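Local structure of glycosyl hydrolase, family 38 (Enterococcus faecalis, 5KBP) at residues M530-I535 with V650-E655; F575-D580 with L634-T639. The protein probably hydrolyses alpha-mannosidic linkages in carbohydrates, as a metal-dependent glycoside hydrolase of family 38. All coordinates share one frame; numbering follows the deposited sequence.

Contact 1 of 2, residues M530-I535 with V650-E655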
loop_
_atom_site.group_PDB
_atom_site.type_symbol
_atom_site.label_atom_id
_atom_site.label_comp_id
_atom_site.label_asym_id
_atom_site.label_seq_id
_atom_site.Cartn_x
_atom_site.Cartn_y
_atom_site.Cartn_z
ATOM N N MET A 530 -20.439 37.317 -14.936
ATOM C CA MET A 530 -19.136 37.368 -15.582
ATOM C C MET A 530 -19.344 37.398 -17.088
ATOM O O MET A 530 -20.369 36.939 -17.599
ATOM C CB MET A 530 -18.260 36.161 -15.222
ATOM C CG MET A 530 -17.994 35.973 -13.748
ATOM S SD MET A 530 -16.993 34.506 -13.431
ATOM C CE MET A 530 -18.038 33.224 -14.118
ATOM N N GLU A 531 -18.357 37.938 -17.800
ATOM C CA GLU A 531 -18.391 37.889 -19.256
ATOM C C GLU A 531 -17.020 38.249 -19.807
ATOM O O GLU A 531 -16.285 39.045 -19.213
ATOM C CB GLU A 531 -19.459 38.827 -19.837
ATOM C CG GLU A 531 -19.146 40.307 -19.728
ATOM C CD GLU A 531 -20.283 41.174 -20.230
ATOM O OE1 GLU A 531 -21.258 41.373 -19.475
ATOM O OE2 GLU A 531 -20.210 41.642 -21.386
ATOM N N ASN A 532 -16.684 37.637 -20.941
ATOM C CA ASN A 532 -15.517 38.023 -21.722
ATOM C C ASN A 532 -15.936 38.230 -23.171
ATOM O O ASN A 532 -17.044 38.704 -23.439
ATOM C CB ASN A 532 -14.406 36.973 -21.612
ATOM C CG ASN A 532 -14.903 35.560 -21.856
ATOM O OD1 ASN A 532 -15.974 35.352 -22.425
ATOM N ND2 ASN A 532 -14.121 34.576 -21.423
ATOM N N GLU A 533 -15.070 37.874 -24.112
ATOM C CA GLU A 533 -15.376 38.025 -25.527
ATOM C C GLU A 533 -16.046 36.795 -26.123
ATOM O O GLU A 533 -16.373 36.802 -27.315
ATOM C CB GLU A 533 -14.097 38.351 -26.305
ATOM C CG GLU A 533 -13.033 37.276 -26.214
ATOM C CD GLU A 533 -11.707 37.715 -26.800
ATOM O OE1 GLU A 533 -10.849 38.201 -26.033
ATOM O OE2 GLU A 533 -11.527 37.581 -28.028
ATOM N N PHE A 534 -16.268 35.748 -25.331
ATOM C CA PHE A 534 -16.886 34.522 -25.820
ATOM C C PHE A 534 -18.225 34.234 -25.162
ATOM O O PHE A 534 -19.201 33.934 -25.860
ATOM C CB PHE A 534 -15.947 33.327 -25.601
ATOM C CG PHE A 534 -14.538 33.564 -26.053
ATOM C CD1 PHE A 534 -14.216 33.565 -27.401
ATOM C CD2 PHE A 534 -13.528 33.766 -25.127
ATOM C CE1 PHE A 534 -12.915 33.776 -27.816
ATOM C CE2 PHE A 534 -12.226 33.975 -25.536
ATOM C CZ PHE A 534 -11.919 33.981 -26.882
ATOM N N ILE A 535 -18.302 34.308 -23.834
ATOM C CA ILE A 535 -19.486 33.896 -23.093
ATOM C C ILE A 535 -19.902 34.998 -22.131
ATOM O O ILE A 535 -19.080 35.800 -21.677
ATOM C CB ILE A 535 -19.245 32.576 -22.327
ATOM C CG1 ILE A 535 -18.061 32.726 -21.368
ATOM C CG2 ILE A 535 -19.005 31.428 -23.295
ATOM C CD1 ILE A 535 -17.734 31.466 -20.597
ATOM N N VAL A 650 -16.829 28.573 -9.730
ATOM C CA VAL A 650 -16.946 28.816 -11.163
ATOM C C VAL A 650 -15.900 29.849 -11.556
ATOM O O VAL A 650 -15.923 30.984 -11.069
ATOM C CB VAL A 650 -18.359 29.289 -11.538
ATOM C CG1 VAL A 650 -18.472 29.472 -13.045
ATOM C CG2 VAL A 650 -19.399 28.303 -11.035
ATOM N N THR A 651 -14.984 29.462 -12.441
ATOM C CA THR A 651 -13.850 30.296 -12.812
ATOM C C THR A 651 -13.881 30.603 -14.302
ATOM O O THR A 651 -14.179 29.727 -15.123
ATOM C CB THR A 651 -12.523 29.614 -12.448
ATOM O OG1 THR A 651 -12.547 29.220 -11.070
ATOM C CG2 THR A 651 -11.354 30.564 -12.673
ATOM N N MET A 652 -13.574 31.853 -14.644
ATOM C CA MET A 652 -13.477 32.301 -16.025
ATOM C C MET A 652 -12.226 33.150 -16.185
ATOM O O MET A 652 -11.922 33.987 -15.330
ATOM C CB MET A 652 -14.711 33.115 -16.445
ATOM C CG MET A 652 -14.515 33.918 -17.726
ATOM S SD MET A 652 -15.728 35.233 -17.950
ATOM C CE MET A 652 -17.212 34.260 -18.154
ATOM N N ILE A 653 -11.504 32.934 -17.281
ATOM C CA ILE A 653 -10.352 33.751 -17.625
ATOM C C ILE A 653 -10.672 34.552 -18.887
ATOM O O ILE A 653 -11.634 34.275 -19.604
ATOM C CB ILE A 653 -9.071 32.911 -17.799
ATOM C CG1 ILE A 653 -9.179 31.995 -19.017
ATOM C CG2 ILE A 653 -8.801 32.095 -16.545
ATOM C CD1 ILE A 653 -7.929 31.178 -19.266
ATOM N N LYS A 654 -9.840 35.562 -19.155
ATOM C CA LYS A 654 -10.139 36.512 -20.224
ATOM C C LYS A 654 -9.986 35.882 -21.604
ATOM O O LYS A 654 -10.834 36.087 -22.480
ATOM C CB LYS A 654 -9.237 37.740 -20.098
ATOM C CG LYS A 654 -9.320 38.697 -21.279
ATOM C CD LYS A 654 -8.328 39.840 -21.138
ATOM C CE LYS A 654 -8.362 40.749 -22.357
ATOM N NZ LYS A 654 -7.414 41.888 -22.233
ATOM N N GLU A 655 -8.920 35.110 -21.818
ATOM C CA GLU A 655 -8.532 34.666 -23.152
ATOM C C GLU A 655 -8.988 33.243 -23.463
ATOM O O GLU A 655 -8.372 32.565 -24.292
ATOM C CB GLU A 655 -7.019 34.786 -23.323
ATOM C CG GLU A 655 -6.452 36.163 -23.009
ATOM C CD GLU A 655 -6.727 37.183 -24.102
ATOM O OE1 GLU A 655 -7.405 36.837 -25.093
ATOM O OE2 GLU A 655 -6.257 38.332 -23.971
#
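Met530 and Met652 meet tip to tip between two antiparallel beta-sheets of the family 38 C-terminal domain, one holding strand 529-531 and the other strand 641-653. The CE methyl of Met652 lies 3.6 Å from Met530 CB and 3.7 Å from Ile535 CG1, so it touches both arms of the hairpin formed by strands 529-531 and 535-539. The Met652 side chain gets there with CG anti to the backbone N (chi1 164°) and a bend at chi3 that brings CE between Met530 CB and Ile535 CG1. Met530 answers in kind: its own bent end brings CE to 3.9 Å from Val650 CG1. Leu659, on the next strand of the second sheet, packs against Met652, Val650 and Ile535 and continues this apolar layer.

Where the strands give out, polar groups take over. Asn532 ND2 donates to Ile653 O at 3.1 Å, with the acceptor nearly in the amide plane. At the far end of the same amide, OD1 accepts from Phe534 N, an Asx turn, and from Ile535 N, which extends it to an Asx motif; two backbone bonds on OD1 fix the rotation of the amide and so direct ND2 toward Ile653. Beyond it, the edge of the Phe534 ring reaches the backbone of Glu655, while Glu533 CG sits over the ring centre, 3.4 Å above its plane.

Contact 2 of 2, residues F575-D580 with L634-T639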
loop_
_atom_site.group_PDB
_atom_site.type_symbol
_atom_site.label_atom_id
_atom_site.label_comp_id
_atom_site.label_asym_id
_atom_site.label_seq_id
_atom_site.Cartn_x
_atom_site.Cartn_y
_atom_site.Cartn_z
ATOM N N PHE A 575 -28.994 1.339 -9.143
ATOM C CA PHE A 575 -30.428 1.063 -9.148
ATOM C C PHE A 575 -31.102 1.998 -8.155
ATOM O O PHE A 575 -30.861 1.900 -6.947
ATOM C CB PHE A 575 -30.717 -0.396 -8.809
ATOM C CG PHE A 575 -32.178 -0.751 -8.874
ATOM C CD1 PHE A 575 -32.789 -1.006 -10.091
ATOM C CD2 PHE A 575 -32.942 -0.822 -7.721
ATOM C CE1 PHE A 575 -34.132 -1.328 -10.157
ATOM C CE2 PHE A 575 -34.286 -1.143 -7.779
ATOM C CZ PHE A 575 -34.882 -1.397 -8.999
ATOM N N LYS A 576 -31.943 2.888 -8.662
ATOM C CA LYS A 576 -32.671 3.815 -7.806
ATOM C C LYS A 576 -33.821 3.089 -7.115
ATOM O O LYS A 576 -34.533 2.315 -7.766
ATOM C CB LYS A 576 -33.212 4.984 -8.628
ATOM C CG LYS A 576 -33.968 6.027 -7.824
ATOM C CD LYS A 576 -34.622 7.050 -8.740
ATOM C CE LYS A 576 -35.635 6.392 -9.668
ATOM N NZ LYS A 576 -36.300 7.381 -10.561
ATOM N N PRO A 577 -34.017 3.290 -5.812
ATOM C CA PRO A 577 -35.188 2.708 -5.146
ATOM C C PRO A 577 -36.479 3.155 -5.818
ATOM O O PRO A 577 -36.574 4.256 -6.366
ATOM C CB PRO A 577 -35.084 3.230 -3.707
ATOM C CG PRO A 577 -34.064 4.335 -3.753
ATOM C CD PRO A 577 -33.133 3.984 -4.863
ATOM N N THR A 578 -37.481 2.273 -5.768
ATOM C CA THR A 578 -38.648 2.414 -6.633
ATOM C C THR A 578 -39.484 3.643 -6.295
ATOM O O THR A 578 -40.173 4.175 -7.173
ATOM C CB THR A 578 -39.511 1.152 -6.558
ATOM O OG1 THR A 578 -39.999 0.977 -5.221
ATOM C CG2 THR A 578 -38.697 -0.067 -6.955
ATOM N N GLU A 579 -39.446 4.110 -5.048
ATOM C CA GLU A 579 -40.227 5.276 -4.656
ATOM C C GLU A 579 -39.430 6.572 -4.692
ATOM O O GLU A 579 -40.018 7.647 -4.528
ATOM C CB GLU A 579 -40.813 5.081 -3.250
ATOM C CG GLU A 579 -41.478 3.730 -3.032
ATOM C CD GLU A 579 -42.519 3.405 -4.086
ATOM O OE1 GLU A 579 -43.268 4.316 -4.494
ATOM O OE2 GLU A 579 -42.587 2.232 -4.510
ATOM N N ASP A 580 -38.120 6.501 -4.905
ATOM C CA ASP A 580 -37.292 7.698 -4.912
ATOM C C ASP A 580 -37.521 8.494 -6.192
ATOM O O ASP A 580 -37.431 7.953 -7.299
ATOM C CB ASP A 580 -35.819 7.320 -4.775
ATOM C CG ASP A 580 -34.905 8.529 -4.760
ATOM O OD1 ASP A 580 -35.361 9.619 -4.352
ATOM O OD2 ASP A 580 -33.727 8.390 -5.151
ATOM N N LEU A 634 -36.878 -3.894 -2.236
ATOM C CA LEU A 634 -37.936 -3.019 -1.755
ATOM C C LEU A 634 -37.423 -1.871 -0.898
ATOM O O LEU A 634 -38.223 -1.022 -0.488
ATOM C CB LEU A 634 -38.958 -3.828 -0.947
ATOM C CG LEU A 634 -39.502 -5.098 -1.601
ATOM C CD1 LEU A 634 -40.317 -5.905 -0.600
ATOM C CD2 LEU A 634 -40.332 -4.749 -2.829
ATOM N N ALA A 635 -36.123 -1.826 -0.618
ATOM C CA ALA A 635 -35.582 -0.789 0.250
ATOM C C ALA A 635 -35.779 0.589 -0.365
ATOM O O ALA A 635 -35.704 0.763 -1.584
ATOM C CB ALA A 635 -34.097 -1.040 0.512
ATOM N N GLN A 636 -36.041 1.570 0.490
ATOM C CA GLN A 636 -36.186 2.958 0.085
ATOM C C GLN A 636 -35.195 3.819 0.858
ATOM O O GLN A 636 -34.524 3.358 1.786
ATOM C CB GLN A 636 -37.619 3.453 0.316
ATOM C CG GLN A 636 -38.680 2.579 -0.327
ATOM C CD GLN A 636 -38.524 2.481 -1.834
ATOM O OE1 GLN A 636 -38.083 3.427 -2.486
ATOM N NE2 GLN A 636 -38.888 1.334 -2.393
ATOM N N ARG A 637 -35.104 5.085 0.463
ATOM C CA ARG A 637 -34.231 6.014 1.164
ATOM C C ARG A 637 -34.751 6.257 2.575
ATOM O O ARG A 637 -35.962 6.268 2.816
ATOM C CB ARG A 637 -34.134 7.334 0.402
ATOM C CG ARG A 637 -33.824 7.176 -1.076
ATOM C CD ARG A 637 -33.333 8.481 -1.676
ATOM N NE ARG A 637 -32.003 8.835 -1.185
ATOM C CZ ARG A 637 -31.310 9.890 -1.599
ATOM N NH1 ARG A 637 -31.819 10.703 -2.515
ATOM N NH2 ARG A 637 -30.107 10.134 -1.096
ATOM N N SER A 638 -33.826 6.440 3.513
ATOM C CA SER A 638 -34.210 6.693 4.893
ATOM C C SER A 638 -34.981 8.003 5.000
ATOM O O SER A 638 -34.747 8.954 4.248
ATOM C CB SER A 638 -32.976 6.737 5.795
ATOM O OG SER A 638 -33.332 7.034 7.134
ATOM N N THR A 639 -35.924 8.042 5.941
ATOM C CA THR A 639 -36.662 9.269 6.205
ATOM C C THR A 639 -35.873 10.242 7.071
ATOM O O THR A 639 -36.224 11.425 7.128
ATOM C CB THR A 639 -38.002 8.950 6.872
ATOM O OG1 THR A 639 -37.772 8.251 8.101
ATOM C CG2 THR A 639 -38.856 8.085 5.957
#
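A type I beta turn, Pro577 to Asp580, in the loop between strands 555-566 and 583-584 is gripped by the loop that leads into strand 641-653. The gripping group is the amide of Gln636. Its OE1 accepts from Glu579 N at 3.0 Å, the donor standing above the carbonyl plane, and the same oxygen lies against Pro577 CB. On the other side of the amide, NE2 donates to Thr578 OG1 at 3.1 Å, tilted 24° from the amide plane, and also makes a weak bond back to Leu634 O. A bend at chi2 (-60°) folds the Gln636 chain toward the turn, and Glu579 CG closes on it at 3.4 Å from Gln636 CD, with carboxylate and amide planes turned 63° apart.

The turn itself is closed by its backbone bond from Asp580 N to Pro577 O. Thr578 OG1 donates a hydrogen bond to Glu579 OE2, approaching from above the carboxylate plane, so the hydroxyl accepts from the amide and donates to the carboxylate. Both loops belong to the C-terminal domain of family 38, and Asp617 OD2, just before helix 619-625, accepts a hydrogen bond from Gln636 N.

At the other end, the aliphatic part of Arg637 crosses Pro577 and Asp580 at a slant: CG is 3.9 Å from Pro577 CG and CD 3.5 Å from Asp580 CG. The charged ends are only loosely paired, Asp580 OD2 to Arg637 NH1 being a long 4.0 Å. Stronger partners lie outside, Asp564 for the Arg637 guanidinium and Gly566 N for Asp580 OD2.

Overall arrangement
Both contacts fall within the family 38 C-terminal domain, at two well-separated places: their centres are 41 Å apart, and even their nearest atoms stay about 23 Å from each other. Strand 641-653 runs between them, since the 634-639 loop leads into its start and the 650-655 segment holds its end. Along the chain, both segments of contact 2 fall between the two segments of contact 1. Strand 555-566 makes a second connection, belonging to the same sheet as strand 529-531 and supplying Asp564 and Gly566 beside contact 2. Both contacts lie away from Phe253 and Tyr256, which bind calcium in this protein although no calcium is bound to this chain, and which belong to the N-terminal family 38 domain.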